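Local coordinates for protein COMPASS component SPP1 (Saccharomyces cerevisiae S288c, PDB 6J2P) that recognises methylated or unmethylated histone H3 tails as a subunit of the Set1C/COMPASS methyltransferase complex, using a PHD finger supported by an unusual C3H zinc finger, at residues 63-68 and 91-96; 95-100 and 108-113. One frame throughout, in Å; residues are numbered along the deposited sequence.

How an N-terminal fragment poor in regular secondary structure joins two zinc modules is well illustrated by these two contacts. Contact 1 lies about 6 Å from the centre of the chain, where strand 64-66 of the PHD finger pairs antiparallel with strand 91-92, within the C3H-type zinc finger region. Contact 2, between 95-100 and 108-113, sits farther out, at about 18 Å, and lies entirely within that second finger; their centres are about 13 Å apart. They follow one another along the chain and share Lys95 and Cys96, so one continuous segment runs from the two-stranded sheet into the zinc site, consistent with the C3H finger's role in overall stability.

Contact 1: 63-68 and 91-96; sequences LVFSFY and LWKRKC. With ZN (zinc ion), chain J.
Leu91 begins the second strand by meeting both Phe65 and Ser66, and this two-against-one pairing is a classic beta bulge in the antiparallel sheet that joins the PHD finger to the C3H zinc finger. Leu91 N donates to Ser66 O over 3.0 Å. In return, Leu91 O takes the N-H of Phe65 at 3.0 Å and, more weakly, that of Ser66, so one carbonyl serves two successive amides. The methyl CD1 of Leu91 reaches Ser66 OG and the edge of the Phe65 ring. Trp92 then forms a non-hydrogen-bonded pair with Val64, and their side chains lie on the face of the sheet opposite to those of Leu91 and Ser66. The benzo part of the indole meets Val64, with Trp92 CZ3 3.5 Å from Val64 CG2; the backbone of Val64 also hydrogen-bonds the bound histone peptide. Lys93 N closes the pairing on Leu63 O at 2.7 Å, approaching 46° above the carbonyl plane. The Lys93 side chain, extended beyond CG, crosses Phe65 at about a right angle: Lys93 CG packs on Phe65 CB at 3.9 Å and CE reaches the edge of the ring. Lys95 offers its aliphatic base to Leu63: Leu63 CG is anti to its carbonyl carbon (chi1 -72°), which brings Leu63 CD2 to 3.7 Å from Lys95 CB. Replacing Leu63 with an alanine would probably open a gap beside Lys95 CB, leaving the aliphatic base of that lysine without its apolar partner on the PHD side. The bent Lys95 chain carries NZ forward to hydrogen-bond Cys96 O at 2.8 Å. The segment ends in the third zinc site, where Cys96 SG ligates the zinc ion at 2.5 Å.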
ATOM      1  N   LEU A  63       1.167  -5.817   0.919  1.00 61.15           N
ATOM      2  CA  LEU A  63       2.272  -5.660   1.855  1.00 56.80           C
ATOM      3  C   LEU A  63       2.314  -4.276   2.490  1.00 57.09           C
ATOM      4  O   LEU A  63       3.324  -3.916   3.102  1.00 51.11           O
ATOM      5  CB  LEU A  63       3.598  -5.957   1.154  1.00 52.42           C
ATOM      6  CG  LEU A  63       3.819  -7.435   0.834  1.00 55.81           C
ATOM      7  CD1 LEU A  63       5.126  -7.654   0.083  1.00 48.42           C
ATOM      8  CD2 LEU A  63       3.781  -8.253   2.115  1.00 54.75           C
ATOM      9  N   VAL A  64       1.244  -3.497   2.360  1.00 57.79           N
ATOM     10  CA  VAL A  64       1.164  -2.151   2.914  1.00 56.37           C
ATOM     11  C   VAL A  64       0.214  -2.187   4.102  1.00 56.71           C
ATOM     12  O   VAL A  64      -0.942  -2.608   3.969  1.00 55.18           O
ATOM     13  CB  VAL A  64       0.691  -1.134   1.864  1.00 51.77           C
ATOM     14  CG1 VAL A  64       0.349   0.191   2.528  1.00 51.22           C
ATOM     15  CG2 VAL A  64       1.749  -0.942   0.796  1.00 44.47           C
ATOM     16  N   PHE A  65       0.698  -1.747   5.265  1.00 58.77           N
ATOM     17  CA  PHE A  65      -0.172  -1.651   6.433  1.00 62.78           C
ATOM     18  C   PHE A  65      -0.946  -0.339   6.434  1.00 58.87           C
ATOM     19  O   PHE A  65      -2.170  -0.330   6.600  1.00 66.87           O
ATOM     20  CB  PHE A  65       0.646  -1.794   7.718  1.00 61.69           C
ATOM     21  CG  PHE A  65      -0.187  -1.752   8.971  1.00 66.55           C
ATOM     22  CD1 PHE A  65      -1.037  -2.799   9.291  1.00 70.77           C
ATOM     23  CD2 PHE A  65      -0.123  -0.662   9.826  1.00 58.98           C
ATOM     24  CE1 PHE A  65      -1.805  -2.761  10.441  1.00 79.18           C
ATOM     25  CE2 PHE A  65      -0.888  -0.619  10.976  1.00 63.17           C
ATOM     26  CZ  PHE A  65      -1.731  -1.670  11.284  1.00 73.87           C
ATOM     27  N   SER A  66      -0.246   0.779   6.251  1.00 55.51           N
ATOM     28  CA  SER A  66      -0.878   2.089   6.160  1.00 52.58           C
ATOM     29  C   SER A  66      -0.050   2.952   5.223  1.00 47.01           C
ATOM     30  O   SER A  66       1.171   3.052   5.384  1.00 46.30           O
ATOM     31  CB  SER A  66      -1.001   2.750   7.536  1.00 49.62           C
ATOM     32  OG  SER A  66       0.250   2.790   8.200  1.00 66.48           O
ATOM     33  N   PHE A  67      -0.708   3.565   4.248  1.00 41.18           N
ATOM     34  CA  PHE A  67      -0.030   4.361   3.238  1.00 43.81           C
ATOM     35  C   PHE A  67      -0.236   5.846   3.506  1.00 47.33           C
ATOM     36  O   PHE A  67      -1.317   6.274   3.923  1.00 36.96           O
ATOM     37  CB  PHE A  67      -0.533   4.008   1.837  1.00 45.46           C
ATOM     38  CG  PHE A  67      -0.023   4.922   0.763  1.00 43.13           C
ATOM     39  CD1 PHE A  67       1.279   4.815   0.302  1.00 40.40           C
ATOM     40  CD2 PHE A  67      -0.846   5.893   0.215  1.00 41.86           C
ATOM     41  CE1 PHE A  67       1.753   5.659  -0.688  1.00 36.43           C
ATOM     42  CE2 PHE A  67      -0.378   6.740  -0.772  1.00 47.35           C
ATOM     43  CZ  PHE A  67       0.923   6.623  -1.224  1.00 36.64           C
ATOM     44  N   TYR A  68       0.815   6.626   3.262  1.00 43.92           N
ATOM     45  CA  TYR A  68       0.764   8.078   3.379  1.00 44.91           C
ATOM     46  C   TYR A  68       1.407   8.678   2.139  1.00 45.37           C
ATOM     47  O   TYR A  68       2.578   8.406   1.850  1.00 44.03           O
ATOM     48  CB  TYR A  68       1.468   8.555   4.652  1.00 46.97           C
ATOM     49  CG  TYR A  68       0.662   8.301   5.906  1.00 51.53           C
ATOM     50  CD1 TYR A  68      -0.445   9.083   6.211  1.00 51.09           C
ATOM     51  CD2 TYR A  68       0.999   7.274   6.778  1.00 52.61           C
ATOM     52  CE1 TYR A  68      -1.191   8.855   7.352  1.00 46.87           C
ATOM     53  CE2 TYR A  68       0.258   7.038   7.923  1.00 61.60           C
ATOM     54  CZ  TYR A  68      -0.836   7.832   8.205  1.00 58.55           C
ATOM     55  OH  TYR A  68      -1.579   7.605   9.340  1.00 64.75           O
ATOM     56  N   LEU A  91       3.927   2.673   6.436  1.00 48.25           N
ATOM     57  CA  LEU A  91       4.364   1.461   7.111  1.00 52.59           C
ATOM     58  C   LEU A  91       4.123   0.252   6.215  1.00 48.84           C
ATOM     59  O   LEU A  91       3.064   0.125   5.594  1.00 50.05           O
ATOM     60  CB  LEU A  91       3.628   1.281   8.440  1.00 56.55           C
ATOM     61  CG  LEU A  91       3.860   2.364   9.495  1.00 56.00           C
ATOM     62  CD1 LEU A  91       2.862   2.224  10.635  1.00 54.07           C
ATOM     63  CD2 LEU A  91       5.286   2.305  10.015  1.00 50.78           C
ATOM     64  N   TRP A  92       5.111  -0.636   6.157  1.00 45.97           N
ATOM     65  CA  TRP A  92       5.052  -1.823   5.318  1.00 47.98           C
ATOM     66  C   TRP A  92       4.921  -3.075   6.175  1.00 50.02           C
ATOM     67  O   TRP A  92       5.552  -3.187   7.230  1.00 41.88           O
ATOM     68  CB  TRP A  92       6.295  -1.924   4.432  1.00 49.31           C
ATOM     69  CG  TRP A  92       6.409  -0.800   3.455  1.00 58.16           C
ATOM     70  CD1 TRP A  92       6.943   0.435   3.684  1.00 55.46           C
ATOM     71  CD2 TRP A  92       5.977  -0.803   2.090  1.00 57.89           C
ATOM     72  NE1 TRP A  92       6.871   1.201   2.545  1.00 53.34           N
ATOM     73  CE2 TRP A  92       6.280   0.463   1.552  1.00 59.18           C
ATOM     74  CE3 TRP A  92       5.360  -1.755   1.271  1.00 50.07           C
ATOM     75  CZ2 TRP A  92       5.988   0.804   0.234  1.00 57.35           C
ATOM     76  CZ3 TRP A  92       5.076  -1.416  -0.039  1.00 54.78           C
ATOM     77  CH2 TRP A  92       5.388  -0.147  -0.544  1.00 56.99           C
ATOM     78  N   LYS A  93       4.101  -4.016   5.711  1.00 55.99           N
ATOM     79  CA  LYS A  93       3.946  -5.289   6.396  1.00 44.46           C
ATOM     80  C   LYS A  93       5.182  -6.164   6.185  1.00 41.26           C
ATOM     81  O   LYS A  93       6.079  -5.851   5.397  1.00 42.53           O
ATOM     82  CB  LYS A  93       2.690  -6.011   5.908  1.00 44.27           C
ATOM     83  CG  LYS A  93       1.394  -5.276   6.222  1.00 50.20           C
ATOM     84  CD  LYS A  93       0.182  -6.084   5.801  1.00 45.22           C
ATOM     85  CE  LYS A  93      -1.109  -5.360   6.140  1.00 54.48           C
ATOM     86  NZ  LYS A  93      -2.303  -6.147   5.724  1.00 60.54           N
ATOM     87  N   ARG A  94       5.221  -7.278   6.909  1.00 56.94           N
ATOM     88  CA  ARG A  94       6.321  -8.233   6.827  1.00 60.28           C
ATOM     89  C   ARG A  94       5.926  -9.353   5.871  1.00 56.47           C
ATOM     90  O   ARG A  94       4.979 -10.101   6.141  1.00 59.56           O
ATOM     91  CB  ARG A  94       6.662  -8.787   8.210  1.00 60.39           C
ATOM     92  CG  ARG A  94       7.969  -9.573   8.285  1.00 69.86           C
ATOM     93  CD  ARG A  94       8.251 -10.001   9.716  1.00 85.31           C
ATOM     94  NE  ARG A  94       7.160 -10.814  10.246  1.00 83.73           N
ATOM     95  CZ  ARG A  94       6.397 -10.467  11.279  1.00 82.69           C
ATOM     96  NH1 ARG A  94       6.601  -9.314  11.900  1.00 84.52           N
ATOM     97  NH2 ARG A  94       5.425 -11.272  11.686  1.00 73.49           N
ATOM     98  N   LYS A  95       6.649  -9.467   4.759  1.00 53.83           N
ATOM     99  CA  LYS A  95       6.300 -10.414   3.709  1.00 58.81           C
ATOM    100  C   LYS A  95       6.687 -11.834   4.107  1.00 54.96           C
ATOM    101  O   LYS A  95       7.708 -12.053   4.765  1.00 40.84           O
ATOM    102  CB  LYS A  95       6.987 -10.011   2.401  1.00 56.71           C
ATOM    103  CG  LYS A  95       7.043 -11.073   1.314  1.00 48.79           C
ATOM    104  CD  LYS A  95       8.305 -10.903   0.476  1.00 45.34           C
ATOM    105  CE  LYS A  95       8.772 -12.219  -0.120  1.00 55.68           C
ATOM    106  NZ  LYS A  95       9.807 -12.885   0.712  1.00 60.44           N
ATOM    107  N   CYS A  96       5.846 -12.798   3.720  1.00 61.01           N
ATOM    108  CA  CYS A  96       6.137 -14.209   3.947  1.00 56.19           C
ATOM    109  C   CYS A  96       7.516 -14.561   3.411  1.00 55.72           C
ATOM    110  O   CYS A  96       7.878 -14.180   2.294  1.00 57.28           O
ATOM    111  CB  CYS A  96       5.068 -15.077   3.280  1.00 52.91           C
ATOM    112  SG  CYS A  96       5.463 -16.844   3.180  1.00 51.66           S
TER
HETATM  113 ZN    ZN J 202       3.415 -17.336   1.758  1.00 49.50          ZN

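Contact 2: 95-100 and 108-113; sequences KCRISD and DSKYCS. With ZN (zinc ion), chain J.
The unconventional C3H-type zinc finger closes here: Cys96 and Cys112, brought together by segments 95-100 and 108-113, are two of the four ligands of its zinc ion, with Cys101 and His116 completing the site. Cys112 SG binds the metal at 2.4 Å, its chi1 of 62° placing the sulfur between the backbone N and the carbonyl carbon, while Cys112 CB packs against that of Cys96. Both segments are loops; besides the shared metal, a backbone hydrogen bond joins them. Arg97 N donates to Lys110 O at 3.3 Å, almost in line with the carbonyl bond, and the aliphatic stems of the two residues pass at a slant, Arg97 CG lying 3.8 Å from Lys110 CB. Beyond that stem, Lys110 NZ forms a salt bridge with Glu119. An ST turn bends the chain into Tyr111, whose N donates to Ser109 OG at 3.1 Å. The Tyr111 ring turns its edge to the other loop: Ile98 CG1 comes to 4.2 Å from Tyr111 CD1, the two side chains meeting roughly at right angles. Two backbone amides point at the sulfur of Cys96, which would probably ease the negative charge of a zinc-bound thiolate. Ile98 N hydrogen-bonds to Cys96 SG at 3.5 Å and Cys112 N, weakly, at 3.7 Å; the same SG lies at the edge of the Tyr111 ring, 5.4 Å from its centroid.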
ATOM      1  N   LYS A  95       6.649  -9.467   4.759  1.00 53.83           N
ATOM      2  CA  LYS A  95       6.300 -10.414   3.709  1.00 58.81           C
ATOM      3  C   LYS A  95       6.687 -11.834   4.107  1.00 54.96           C
ATOM      4  O   LYS A  95       7.708 -12.053   4.765  1.00 40.84           O
ATOM      5  CB  LYS A  95       6.987 -10.011   2.401  1.00 56.71           C
ATOM      6  CG  LYS A  95       7.043 -11.073   1.314  1.00 48.79           C
ATOM      7  CD  LYS A  95       8.305 -10.903   0.476  1.00 45.34           C
ATOM      8  CE  LYS A  95       8.772 -12.219  -0.120  1.00 55.68           C
ATOM      9  NZ  LYS A  95       9.807 -12.885   0.712  1.00 60.44           N
ATOM     10  N   CYS A  96       5.846 -12.798   3.720  1.00 61.01           N
ATOM     11  CA  CYS A  96       6.137 -14.209   3.947  1.00 56.19           C
ATOM     12  C   CYS A  96       7.516 -14.561   3.411  1.00 55.72           C
ATOM     13  O   CYS A  96       7.878 -14.180   2.294  1.00 57.28           O
ATOM     14  CB  CYS A  96       5.068 -15.077   3.280  1.00 52.91           C
ATOM     15  SG  CYS A  96       5.463 -16.844   3.180  1.00 51.66           S
ATOM     16  N   ARG A  97       8.285 -15.292   4.220  1.00 44.20           N
ATOM     17  CA  ARG A  97       9.691 -15.536   3.918  1.00 60.88           C
ATOM     18  C   ARG A  97       9.903 -16.505   2.759  1.00 60.76           C
ATOM     19  O   ARG A  97      11.049 -16.683   2.330  1.00 64.72           O
ATOM     20  CB  ARG A  97      10.409 -16.037   5.176  1.00 70.44           C
ATOM     21  CG  ARG A  97      10.126 -15.193   6.421  1.00 70.60           C
ATOM     22  CD  ARG A  97      11.410 -14.721   7.082  1.00 74.41           C
ATOM     23  NE  ARG A  97      12.365 -15.815   7.246  1.00 96.57           N
ATOM     24  CZ  ARG A  97      13.675 -15.654   7.417  1.00102.56           C
ATOM     25  NH1 ARG A  97      14.199 -14.437   7.450  1.00 92.55           N
ATOM     26  NH2 ARG A  97      14.468 -16.708   7.559  1.00 99.58           N
ATOM     27  N   ILE A  98       8.848 -17.143   2.253  1.00 49.72           N
ATOM     28  CA  ILE A  98       8.951 -17.872   0.993  1.00 53.09           C
ATOM     29  C   ILE A  98       9.203 -16.866  -0.124  1.00 52.00           C
ATOM     30  O   ILE A  98       8.423 -15.925  -0.317  1.00 57.00           O
ATOM     31  CB  ILE A  98       7.685 -18.698   0.729  1.00 48.93           C
ATOM     32  CG1 ILE A  98       7.445 -19.687   1.871  1.00 50.13           C
ATOM     33  CG2 ILE A  98       7.796 -19.441  -0.599  1.00 38.52           C
ATOM     34  CD1 ILE A  98       8.562 -20.689   2.057  1.00 47.15           C
ATOM     35  N   SER A  99      10.298 -17.061  -0.868  1.00 48.28           N
ATOM     36  CA  SER A  99      10.692 -16.078  -1.876  1.00 56.27           C
ATOM     37  C   SER A  99       9.630 -15.911  -2.959  1.00 60.61           C
ATOM     38  O   SER A  99       9.542 -14.846  -3.581  1.00 62.55           O
ATOM     39  CB  SER A  99      12.032 -16.471  -2.501  1.00 47.41           C
ATOM     40  OG  SER A  99      11.993 -17.792  -3.006  1.00 59.07           O
ATOM     41  N   ASP A 100       8.813 -16.938  -3.189  1.00 63.28           N
ATOM     42  CA  ASP A 100       7.754 -16.840  -4.188  1.00 59.10           C
ATOM     43  C   ASP A 100       6.595 -15.982  -3.697  1.00 54.47           C
ATOM     44  O   ASP A 100       6.039 -15.189  -4.466  1.00 62.52           O
ATOM     45  CB  ASP A 100       7.252 -18.236  -4.557  1.00 60.32           C
ATOM     46  CG  ASP A 100       8.006 -18.836  -5.722  1.00 63.67           C
ATOM     47  OD1 ASP A 100       7.354 -19.395  -6.629  1.00 64.82           O
ATOM     48  OD2 ASP A 100       9.250 -18.747  -5.731  1.00 71.64           O
ATOM     49  N   ASP A 108       3.212 -13.306  14.720  1.00 84.88           N
ATOM     50  CA  ASP A 108       4.374 -14.105  15.112  1.00 93.41           C
ATOM     51  C   ASP A 108       4.888 -14.920  13.931  1.00 94.79           C
ATOM     52  O   ASP A 108       6.077 -14.855  13.598  1.00 98.44           O
ATOM     53  CB  ASP A 108       4.005 -15.037  16.278  1.00108.13           C
ATOM     54  CG  ASP A 108       5.181 -15.926  16.767  1.00126.19           C
ATOM     55  OD1 ASP A 108       5.073 -16.551  17.853  1.00132.62           O
ATOM     56  OD2 ASP A 108       6.211 -16.035  16.062  1.00126.01           O
ATOM     57  N   SER A 109       4.013 -15.733  13.331  1.00 86.77           N
ATOM     58  CA  SER A 109       4.434 -16.616  12.252  1.00 83.91           C
ATOM     59  C   SER A 109       5.139 -15.842  11.138  1.00 73.49           C
ATOM     60  O   SER A 109       4.757 -14.722  10.780  1.00 72.76           O
ATOM     61  CB  SER A 109       3.242 -17.381  11.690  1.00 79.27           C
ATOM     62  OG  SER A 109       3.629 -18.085  10.515  1.00 67.75           O
ATOM     63  N   LYS A 110       6.194 -16.442  10.602  1.00 67.37           N
ATOM     64  CA  LYS A 110       6.937 -15.865   9.497  1.00 64.99           C
ATOM     65  C   LYS A 110       6.390 -16.295   8.141  1.00 63.73           C
ATOM     66  O   LYS A 110       7.096 -16.174   7.134  1.00 57.45           O
ATOM     67  CB  LYS A 110       8.415 -16.238   9.622  1.00 59.27           C
ATOM     68  CG  LYS A 110       8.662 -17.623  10.188  1.00 68.32           C
ATOM     69  CD  LYS A 110      10.148 -17.870  10.409  1.00 71.10           C
ATOM     70  CE  LYS A 110      10.390 -19.174  11.157  1.00 75.71           C
ATOM     71  NZ  LYS A 110      11.820 -19.350  11.545  1.00 76.54           N
ATOM     72  N   TYR A 111       5.151 -16.781   8.092  1.00 60.25           N
ATOM     73  CA  TYR A 111       4.530 -17.239   6.860  1.00 58.47           C
ATOM     74  C   TYR A 111       3.121 -16.675   6.755  1.00 61.64           C
ATOM     75  O   TYR A 111       2.501 -16.299   7.753  1.00 64.11           O
ATOM     76  CB  TYR A 111       4.488 -18.771   6.788  1.00 59.56           C
ATOM     77  CG  TYR A 111       5.829 -19.410   7.027  1.00 59.96           C
ATOM     78  CD1 TYR A 111       6.757 -19.507   6.005  1.00 59.84           C
ATOM     79  CD2 TYR A 111       6.175 -19.899   8.279  1.00 61.26           C
ATOM     80  CE1 TYR A 111       7.985 -20.087   6.216  1.00 58.80           C
ATOM     81  CE2 TYR A 111       7.403 -20.479   8.502  1.00 60.08           C
ATOM     82  CZ  TYR A 111       8.307 -20.569   7.467  1.00 63.30           C
ATOM     83  OH  TYR A 111       9.538 -21.144   7.679  1.00 68.31           O
ATOM     84  N   CYS A 112       2.620 -16.628   5.518  1.00 57.58           N
ATOM     85  CA  CYS A 112       1.295 -16.074   5.271  1.00 59.81           C
ATOM     86  C   CYS A 112       0.179 -17.009   5.720  1.00 65.27           C
ATOM     87  O   CYS A 112      -0.927 -16.536   6.007  1.00 63.20           O
ATOM     88  CB  CYS A 112       1.135 -15.742   3.787  1.00 59.50           C
ATOM     89  SG  CYS A 112       1.252 -17.163   2.671  1.00 50.99           S
ATOM     90  N   SER A 113       0.438 -18.312   5.790  1.00 69.21           N
ATOM     91  CA  SER A 113      -0.563 -19.284   6.213  1.00 74.10           C
ATOM     92  C   SER A 113       0.154 -20.568   6.613  1.00 70.57           C
ATOM     93  O   SER A 113       1.386 -20.642   6.611  1.00 65.62           O
ATOM     94  CB  SER A 113      -1.593 -19.536   5.108  1.00 78.92           C
ATOM     95  OG  SER A 113      -2.649 -20.360   5.575  1.00 89.18           O
TER
HETATM   96 ZN    ZN J 202       3.415 -17.336   1.758  1.00 49.50          ZN